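Local coordinates for maltose/maltodextrin-binding protein (Thermus thermophilus, PDB 2GH9), which binds maltotriose and probably delivers maltodextrins to an uptake system, as a periplasmic solute-binding protein of a thermophile, at residues E133-A138 with F204-V209; F166-V171 with G189-K194. All blocks are in the same frame, centred on the assembly; numbering follows the deposited sequence.

Interaction 1: residues E133-A138 with F204-V209; sequences EFLALA and FKYNLV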
ATOM      1  N   GLU A 133     -24.175  10.653   5.335  1.00 29.25           N
ATOM      2  CA  GLU A 133     -23.618  11.997   5.321  1.00 30.11           C
ATOM      3  C   GLU A 133     -22.530  12.169   4.240  1.00 29.75           C
ATOM      4  O   GLU A 133     -22.451  13.205   3.589  1.00 30.19           O
ATOM      5  CB  GLU A 133     -23.023  12.290   6.693  1.00 30.62           C
ATOM      6  CG  GLU A 133     -23.202  13.693   7.157  1.00 32.65           C
ATOM      7  CD  GLU A 133     -22.744  13.872   8.578  1.00 31.44           C
ATOM      8  OE1 GLU A 133     -23.576  14.257   9.421  1.00 35.89           O
ATOM      9  OE2 GLU A 133     -21.565  13.620   8.855  1.00 33.17           O
ATOM     10  N   PHE A 134     -21.700  11.140   4.073  1.00 29.88           N
ATOM     11  CA  PHE A 134     -20.670  11.091   3.034  1.00 29.88           C
ATOM     12  C   PHE A 134     -21.296  11.085   1.657  1.00 29.71           C
ATOM     13  O   PHE A 134     -20.887  11.845   0.794  1.00 29.61           O
ATOM     14  CB  PHE A 134     -19.798   9.831   3.197  1.00 28.85           C
ATOM     15  CG  PHE A 134     -19.006   9.464   1.953  1.00 29.03           C
ATOM     16  CD1 PHE A 134     -17.798  10.101   1.665  1.00 27.45           C
ATOM     17  CD2 PHE A 134     -19.455   8.461   1.100  1.00 26.26           C
ATOM     18  CE1 PHE A 134     -17.078   9.769   0.528  1.00 27.71           C
ATOM     19  CE2 PHE A 134     -18.733   8.119  -0.020  1.00 26.99           C
ATOM     20  CZ  PHE A 134     -17.536   8.777  -0.306  1.00 27.16           C
ATOM     21  N   LEU A 135     -22.269  10.196   1.469  1.00 30.45           N
ATOM     22  CA  LEU A 135     -22.968  10.056   0.211  1.00 31.16           C
ATOM     23  C   LEU A 135     -23.603  11.363  -0.224  1.00 31.65           C
ATOM     24  O   LEU A 135     -23.406  11.795  -1.361  1.00 31.82           O
ATOM     25  CB  LEU A 135     -24.025   8.948   0.286  1.00 31.18           C
ATOM     26  CG  LEU A 135     -24.805   8.670  -1.004  1.00 30.75           C
ATOM     27  CD1 LEU A 135     -23.873   8.417  -2.200  1.00 26.67           C
ATOM     28  CD2 LEU A 135     -25.773   7.494  -0.772  1.00 31.12           C
ATOM     29  N   ALA A 136     -24.332  11.994   0.689  1.00 32.32           N
ATOM     30  CA  ALA A 136     -25.020  13.260   0.408  1.00 33.06           C
ATOM     31  C   ALA A 136     -24.037  14.368   0.016  1.00 33.63           C
ATOM     32  O   ALA A 136     -24.258  15.089  -0.961  1.00 34.35           O
ATOM     33  CB  ALA A 136     -25.851  13.692   1.612  1.00 32.81           C
ATOM     34  N   LEU A 137     -22.945  14.473   0.770  1.00 33.92           N
ATOM     35  CA  LEU A 137     -21.867  15.415   0.487  1.00 33.61           C
ATOM     36  C   LEU A 137     -21.183  15.161  -0.863  1.00 33.78           C
ATOM     37  O   LEU A 137     -20.996  16.096  -1.644  1.00 33.55           O
ATOM     38  CB  LEU A 137     -20.830  15.351   1.601  1.00 33.78           C
ATOM     39  CG  LEU A 137     -19.642  16.305   1.603  1.00 34.19           C
ATOM     40  CD1 LEU A 137     -20.118  17.758   1.634  1.00 33.68           C
ATOM     41  CD2 LEU A 137     -18.720  15.997   2.801  1.00 33.62           C
ATOM     42  N   ALA A 138     -20.800  13.910  -1.126  1.00 33.67           N
ATOM     43  CA  ALA A 138     -20.063  13.567  -2.335  1.00 34.04           C
ATOM     44  C   ALA A 138     -20.888  13.874  -3.586  1.00 34.35           C
ATOM     45  O   ALA A 138     -20.363  14.367  -4.576  1.00 33.10           O
ATOM     46  CB  ALA A 138     -19.641  12.079  -2.319  1.00 33.49           C
ATOM     47  N   PHE A 204     -22.924   3.096 -10.827  1.00 32.69           N
ATOM     48  CA  PHE A 204     -24.224   3.044 -11.515  1.00 32.68           C
ATOM     49  C   PHE A 204     -25.442   3.473 -10.689  1.00 32.97           C
ATOM     50  O   PHE A 204     -26.530   3.710 -11.250  1.00 32.73           O
ATOM     51  CB  PHE A 204     -24.449   1.641 -12.053  1.00 33.09           C
ATOM     52  CG  PHE A 204     -23.367   1.169 -12.976  1.00 34.42           C
ATOM     53  CD1 PHE A 204     -23.032   1.911 -14.110  1.00 34.80           C
ATOM     54  CD2 PHE A 204     -22.668  -0.011 -12.713  1.00 34.87           C
ATOM     55  CE1 PHE A 204     -22.021   1.471 -14.972  1.00 34.60           C
ATOM     56  CE2 PHE A 204     -21.659  -0.445 -13.563  1.00 34.10           C
ATOM     57  CZ  PHE A 204     -21.341   0.296 -14.695  1.00 33.92           C
ATOM     58  N   LYS A 205     -25.296   3.526  -9.369  1.00 32.63           N
ATOM     59  CA  LYS A 205     -26.402   3.930  -8.509  1.00 32.49           C
ATOM     60  C   LYS A 205     -26.115   5.281  -7.914  1.00 32.07           C
ATOM     61  O   LYS A 205     -26.923   6.199  -8.021  1.00 30.98           O
ATOM     62  CB  LYS A 205     -26.643   2.932  -7.377  1.00 32.51           C
ATOM     63  CG  LYS A 205     -27.805   3.353  -6.473  1.00 33.28           C
ATOM     64  CD  LYS A 205     -27.904   2.547  -5.206  1.00 33.82           C
ATOM     65  CE  LYS A 205     -28.218   1.089  -5.469  1.00 34.54           C
ATOM     66  NZ  LYS A 205     -28.650   0.434  -4.179  1.00 36.47           N
ATOM     67  N   TYR A 206     -24.968   5.388  -7.242  1.00 31.90           N
ATOM     68  CA  TYR A 206     -24.622   6.601  -6.529  1.00 32.04           C
ATOM     69  C   TYR A 206     -23.968   7.629  -7.438  1.00 31.63           C
ATOM     70  O   TYR A 206     -23.897   8.794  -7.079  1.00 31.74           O
ATOM     71  CB  TYR A 206     -23.720   6.297  -5.307  1.00 32.41           C
ATOM     72  CG  TYR A 206     -24.237   5.194  -4.393  1.00 32.12           C
ATOM     73  CD1 TYR A 206     -25.455   5.324  -3.712  1.00 33.15           C
ATOM     74  CD2 TYR A 206     -23.502   4.033  -4.195  1.00 33.62           C
ATOM     75  CE1 TYR A 206     -25.918   4.322  -2.853  1.00 31.88           C
ATOM     76  CE2 TYR A 206     -23.964   3.019  -3.361  1.00 33.26           C
ATOM     77  CZ  TYR A 206     -25.167   3.169  -2.693  1.00 32.76           C
ATOM     78  OH  TYR A 206     -25.602   2.145  -1.901  1.00 32.02           O
ATOM     79  N   ASN A 207     -23.502   7.193  -8.615  1.00 32.47           N
ATOM     80  CA  ASN A 207     -22.948   8.086  -9.645  1.00 32.40           C
ATOM     81  C   ASN A 207     -21.785   8.945  -9.119  1.00 32.48           C
ATOM     82  O   ASN A 207     -21.767  10.178  -9.291  1.00 32.80           O
ATOM     83  CB  ASN A 207     -24.055   8.958 -10.272  1.00 32.80           C
ATOM     84  CG  ASN A 207     -23.587   9.679 -11.538  1.00 32.76           C
ATOM     85  OD1 ASN A 207     -22.917   9.091 -12.403  1.00 31.44           O
ATOM     86  ND2 ASN A 207     -23.923  10.958 -11.642  1.00 32.01           N
ATOM     87  N   LEU A 208     -20.818   8.283  -8.469  1.00 31.85           N
ATOM     88  CA  LEU A 208     -19.689   8.984  -7.861  1.00 31.97           C
ATOM     89  C   LEU A 208     -18.401   8.830  -8.674  1.00 31.34           C
ATOM     90  O   LEU A 208     -17.642   9.803  -8.846  1.00 31.28           O
ATOM     91  CB  LEU A 208     -19.478   8.518  -6.405  1.00 31.78           C
ATOM     92  CG  LEU A 208     -20.536   8.946  -5.381  1.00 33.13           C
ATOM     93  CD1 LEU A 208     -20.156   8.516  -3.966  1.00 33.28           C
ATOM     94  CD2 LEU A 208     -20.737  10.447  -5.420  1.00 32.98           C
ATOM     95  N   VAL A 209     -18.176   7.621  -9.192  1.00 31.40           N
ATOM     96  CA  VAL A 209     -16.937   7.278  -9.869  1.00 31.58           C
ATOM     97  C   VAL A 209     -17.225   6.803 -11.291  1.00 31.85           C
ATOM     98  O   VAL A 209     -17.550   5.650 -11.500  1.00 31.65           O
ATOM     99  CB  VAL A 209     -16.150   6.194  -9.083  1.00 31.23           C
ATOM    100  CG1 VAL A 209     -14.754   6.044  -9.673  1.00 30.69           C
ATOM    101  CG2 VAL A 209     -16.082   6.570  -7.564  1.00 29.57           C
TER
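Leu135 reaches from helix 131-141 to the Tyr206 ring, and Leu208 reaches back toward Ala138. The contact is wholly apolar, and no hydrogen bond joins the two segments. Leu135 CD2 lies 3.7 Å from Tyr206 CD1, oblique to the ring. Leu135 CD1 sits 3.8 Å from Tyr206 CB, so the two methyls of the leucine fork touch Tyr206 CB and the CD1-CE1 part of the ring. The two side chains cross at about a right angle. Leu135 CG is anti to the backbone N (chi1 -178°), which carries the fork off the helix toward the loop.

Leu208 also uses both methyls. Leu208 CD2 approaches Ala138 CB at 3.7 Å. Leu208 CD1 lies 4.1 Å from Leu135 CD1 and 4.2 Å from Phe134 CE2. It also lies near Ala138 CB and so touches three helix residues. At the small Ala138, Leu208 CD2 also comes within 3.9 Å of Ala138 C.

Asn207 has positive phi and turns the chain between Tyr206 and Leu208, both of which point toward the helix. Gln139 NE2 bonds to Tyr206 O and adds a polar tie one residue beyond 133-138. Trp131 meets the Tyr206 ring edge-to-face.

Phe134 continues the apolar layer inward, edge-to-face with both Phe149 and Phe252. Helix 131-141 thus packs between the loop that follows helix 189-204 and the four-stranded mixed sheet that contains strands 149-150 and 227-232, as expected of a helix flanking one lobe's sheet in the two-lobed alpha/beta fold of periplasmic binding proteins. There Phe134 and Ala138 touch Met229, and Ala138 also touches Phe149.

Interaction 2: residues F166-V171 with G189-K194; sequences FGAENV and GEVGEK
Phe166 and Val191 bring the two backbones closest, with 5.3 Å between Phe166 CA and Val191 CA. Segment 166-171 leaves the end of helix 156-166, while 189-194 lies in the first turns of helix 189-204.

Val191 fits its two methyls along the exit. Val191 CG2 lies 3.6 Å from Phe166 O and also meets Gly167 C. Val191 CG1, anti to the backbone N (chi1 170°), touches Ala168 instead, 3.6 Å from Ala168 N and 3.8 Å from Ala168 CB.

Gly167 has phi 138° and makes a Schellman motif at the end of helix 156-166. Gly167 has no side chain, and at this positive phi its backbone passes close to Val191 CG2. This C-terminal cap turns the chain toward strand 172-175, and the following helix packs against the turn.

The Phe166 ring lies against the next turn of the helix. Lys194 CB stands over one face in a CH-pi contact, 4.0 Å from the Phe166 ring centroid and 27° off the normal. Lys194 O lies above the plane toward the rim, 3.7 Å from Phe166 CE2. Pro255 and Ala258 also touch Phe166.

Beyond CG the lysine chain runs extended, and its amino end leaves the ring. One water bridges it back: the water donates to Phe166 O at 2.7 Å and accepts from Lys194 NZ. The same carbonyl therefore meets a methyl and a water. Farther along the loop, Asn170 ND2 bonds to Pro334 O, and Val171 packs on helix 341-357.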
ATOM      1  N   PHE A 166     -17.765  -6.268   4.297  1.00 25.18           N
ATOM      2  CA  PHE A 166     -18.783  -7.264   3.945  1.00 25.37           C
ATOM      3  C   PHE A 166     -18.491  -8.687   4.439  1.00 26.35           C
ATOM      4  O   PHE A 166     -19.352  -9.560   4.324  1.00 26.87           O
ATOM      5  CB  PHE A 166     -19.048  -7.265   2.437  1.00 25.65           C
ATOM      6  CG  PHE A 166     -19.859  -6.093   1.967  1.00 25.53           C
ATOM      7  CD1 PHE A 166     -21.224  -6.012   2.263  1.00 24.85           C
ATOM      8  CD2 PHE A 166     -19.283  -5.088   1.224  1.00 24.00           C
ATOM      9  CE1 PHE A 166     -21.977  -4.948   1.839  1.00 24.49           C
ATOM     10  CE2 PHE A 166     -20.039  -4.026   0.781  1.00 26.61           C
ATOM     11  CZ  PHE A 166     -21.402  -3.956   1.105  1.00 25.38           C
ATOM     12  N   GLY A 167     -17.304  -8.924   5.002  1.00 26.44           N
ATOM     13  CA  GLY A 167     -17.077 -10.114   5.839  1.00 26.40           C
ATOM     14  C   GLY A 167     -15.775 -10.872   5.680  1.00 26.40           C
ATOM     15  O   GLY A 167     -15.620 -11.924   6.283  1.00 26.19           O
ATOM     16  N   ALA A 168     -14.858 -10.377   4.847  1.00 26.79           N
ATOM     17  CA  ALA A 168     -13.541 -11.012   4.657  1.00 27.17           C
ATOM     18  C   ALA A 168     -12.560 -10.493   5.703  1.00 27.50           C
ATOM     19  O   ALA A 168     -12.230  -9.322   5.688  1.00 27.38           O
ATOM     20  CB  ALA A 168     -12.999 -10.728   3.229  1.00 27.35           C
ATOM     21  N   GLU A 169     -12.120 -11.351   6.623  1.00 27.86           N
ATOM     22  CA  GLU A 169     -11.104 -10.962   7.627  1.00 27.87           C
ATOM     23  C   GLU A 169      -9.799 -10.547   6.932  1.00 27.26           C
ATOM     24  O   GLU A 169      -9.197  -9.527   7.238  1.00 26.14           O
ATOM     25  CB  GLU A 169     -10.849 -12.132   8.585  1.00 28.19           C
ATOM     26  CG  GLU A 169      -9.742 -11.930   9.615  1.00 30.29           C
ATOM     27  CD  GLU A 169      -9.876 -10.637  10.430  1.00 35.41           C
ATOM     28  OE1 GLU A 169     -11.009 -10.214  10.760  1.00 37.11           O
ATOM     29  OE2 GLU A 169      -8.821 -10.044  10.752  1.00 39.75           O
ATOM     30  N   ASN A 170      -9.389 -11.361   5.980  1.00 27.65           N
ATOM     31  CA  ASN A 170      -8.257 -11.070   5.144  1.00 28.57           C
ATOM     32  C   ASN A 170      -8.494 -11.810   3.837  1.00 29.36           C
ATOM     33  O   ASN A 170      -9.652 -12.153   3.537  1.00 28.59           O
ATOM     34  CB  ASN A 170      -6.950 -11.473   5.855  1.00 28.20           C
ATOM     35  CG  ASN A 170      -5.732 -10.686   5.349  1.00 27.35           C
ATOM     36  OD1 ASN A 170      -5.572 -10.501   4.144  1.00 24.68           O
ATOM     37  ND2 ASN A 170      -4.884 -10.227   6.266  1.00 26.67           N
ATOM     38  N   VAL A 171      -7.432 -12.011   3.044  1.00 30.08           N
ATOM     39  CA  VAL A 171      -7.535 -12.681   1.770  1.00 31.38           C
ATOM     40  C   VAL A 171      -7.791 -14.173   1.976  1.00 32.52           C
ATOM     41  O   VAL A 171      -8.621 -14.766   1.296  1.00 32.68           O
ATOM     42  CB  VAL A 171      -6.254 -12.481   0.913  1.00 31.08           C
ATOM     43  CG1 VAL A 171      -6.313 -13.333  -0.358  1.00 29.70           C
ATOM     44  CG2 VAL A 171      -6.086 -11.011   0.543  1.00 30.37           C
ATOM     45  N   GLY A 189     -17.450 -15.913  -2.813  1.00 33.69           N
ATOM     46  CA  GLY A 189     -18.764 -16.236  -2.256  1.00 33.29           C
ATOM     47  C   GLY A 189     -19.612 -15.008  -2.019  1.00 33.20           C
ATOM     48  O   GLY A 189     -19.572 -14.071  -2.808  1.00 33.38           O
ATOM     49  N   GLU A 190     -20.368 -15.009  -0.921  1.00 33.35           N
ATOM     50  CA  GLU A 190     -21.298 -13.918  -0.618  1.00 33.01           C
ATOM     51  C   GLU A 190     -20.587 -12.600  -0.347  1.00 32.20           C
ATOM     52  O   GLU A 190     -21.082 -11.551  -0.754  1.00 30.81           O
ATOM     53  CB  GLU A 190     -22.186 -14.248   0.588  1.00 33.86           C
ATOM     54  CG  GLU A 190     -23.340 -15.186   0.262  1.00 38.44           C
ATOM     55  CD  GLU A 190     -24.178 -14.685  -0.902  1.00 42.49           C
ATOM     56  OE1 GLU A 190     -24.488 -13.463  -0.931  1.00 46.12           O
ATOM     57  OE2 GLU A 190     -24.508 -15.509  -1.794  1.00 45.20           O
ATOM     58  N   VAL A 191     -19.451 -12.675   0.350  1.00 31.14           N
ATOM     59  CA  VAL A 191     -18.663 -11.484   0.693  1.00 30.81           C
ATOM     60  C   VAL A 191     -18.296 -10.769  -0.592  1.00 30.03           C
ATOM     61  O   VAL A 191     -18.488  -9.569  -0.708  1.00 29.21           O
ATOM     62  CB  VAL A 191     -17.366 -11.832   1.459  1.00 30.48           C
ATOM     63  CG1 VAL A 191     -16.448 -10.582   1.585  1.00 31.06           C
ATOM     64  CG2 VAL A 191     -17.692 -12.391   2.819  1.00 31.11           C
ATOM     65  N   GLY A 192     -17.769 -11.540  -1.544  1.00 29.53           N
ATOM     66  CA  GLY A 192     -17.307 -11.028  -2.822  1.00 29.61           C
ATOM     67  C   GLY A 192     -18.419 -10.439  -3.666  1.00 29.52           C
ATOM     68  O   GLY A 192     -18.265  -9.381  -4.263  1.00 28.23           O
ATOM     69  N   GLU A 193     -19.552 -11.135  -3.706  1.00 29.49           N
ATOM     70  CA  GLU A 193     -20.720 -10.648  -4.443  1.00 29.48           C
ATOM     71  C   GLU A 193     -21.217  -9.306  -3.883  1.00 28.39           C
ATOM     72  O   GLU A 193     -21.497  -8.375  -4.636  1.00 27.61           O
ATOM     73  CB  GLU A 193     -21.837 -11.692  -4.397  1.00 29.75           C
ATOM     74  CG  GLU A 193     -21.504 -12.979  -5.144  1.00 31.87           C
ATOM     75  CD  GLU A 193     -22.526 -14.111  -4.884  1.00 32.20           C
ATOM     76  OE1 GLU A 193     -23.711 -13.802  -4.669  1.00 33.03           O
ATOM     77  OE2 GLU A 193     -22.126 -15.306  -4.889  1.00 37.43           O
ATOM     78  N   LYS A 194     -21.297  -9.197  -2.561  1.00 27.93           N
ATOM     79  CA  LYS A 194     -21.767  -7.951  -1.941  1.00 28.24           C
ATOM     80  C   LYS A 194     -20.769  -6.796  -2.118  1.00 27.26           C
ATOM     81  O   LYS A 194     -21.176  -5.653  -2.349  1.00 26.63           O
ATOM     82  CB  LYS A 194     -22.084  -8.164  -0.470  1.00 28.51           C
ATOM     83  CG  LYS A 194     -23.271  -9.102  -0.196  1.00 29.72           C
ATOM     84  CD  LYS A 194     -23.141  -9.738   1.189  1.00 30.42           C
ATOM     85  CE  LYS A 194     -24.313 -10.621   1.563  1.00 32.30           C
ATOM     86  NZ  LYS A 194     -23.978 -11.558   2.688  1.00 33.49           N
TER
HETATM   87  O   HOH W   1     -21.117 -11.519   3.656  1.00 45.49           O

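Overall arrangement
From the N terminus, the first of the four segments met is 133-138, on helix 131-141. The chain then passes strand 149-150 and helix 156-166 to reach 166-171. Interaction 2 closes a short loop there, with 17 residues, including the antiparallel pair 172-175 and 179-181, between its segments. The start of helix 189-204 serves interaction 2, and the loop after its end serves interaction 1, which closes a longer loop of 65 residues around interaction 2. The contacts nest without crossing. Their centres lie about 22 Å apart and their nearest atoms about 8 Å, without touching. Together they hold the start of helix 189-204 to the exit of helix 156-166, and the loop after its end to helix 131-141.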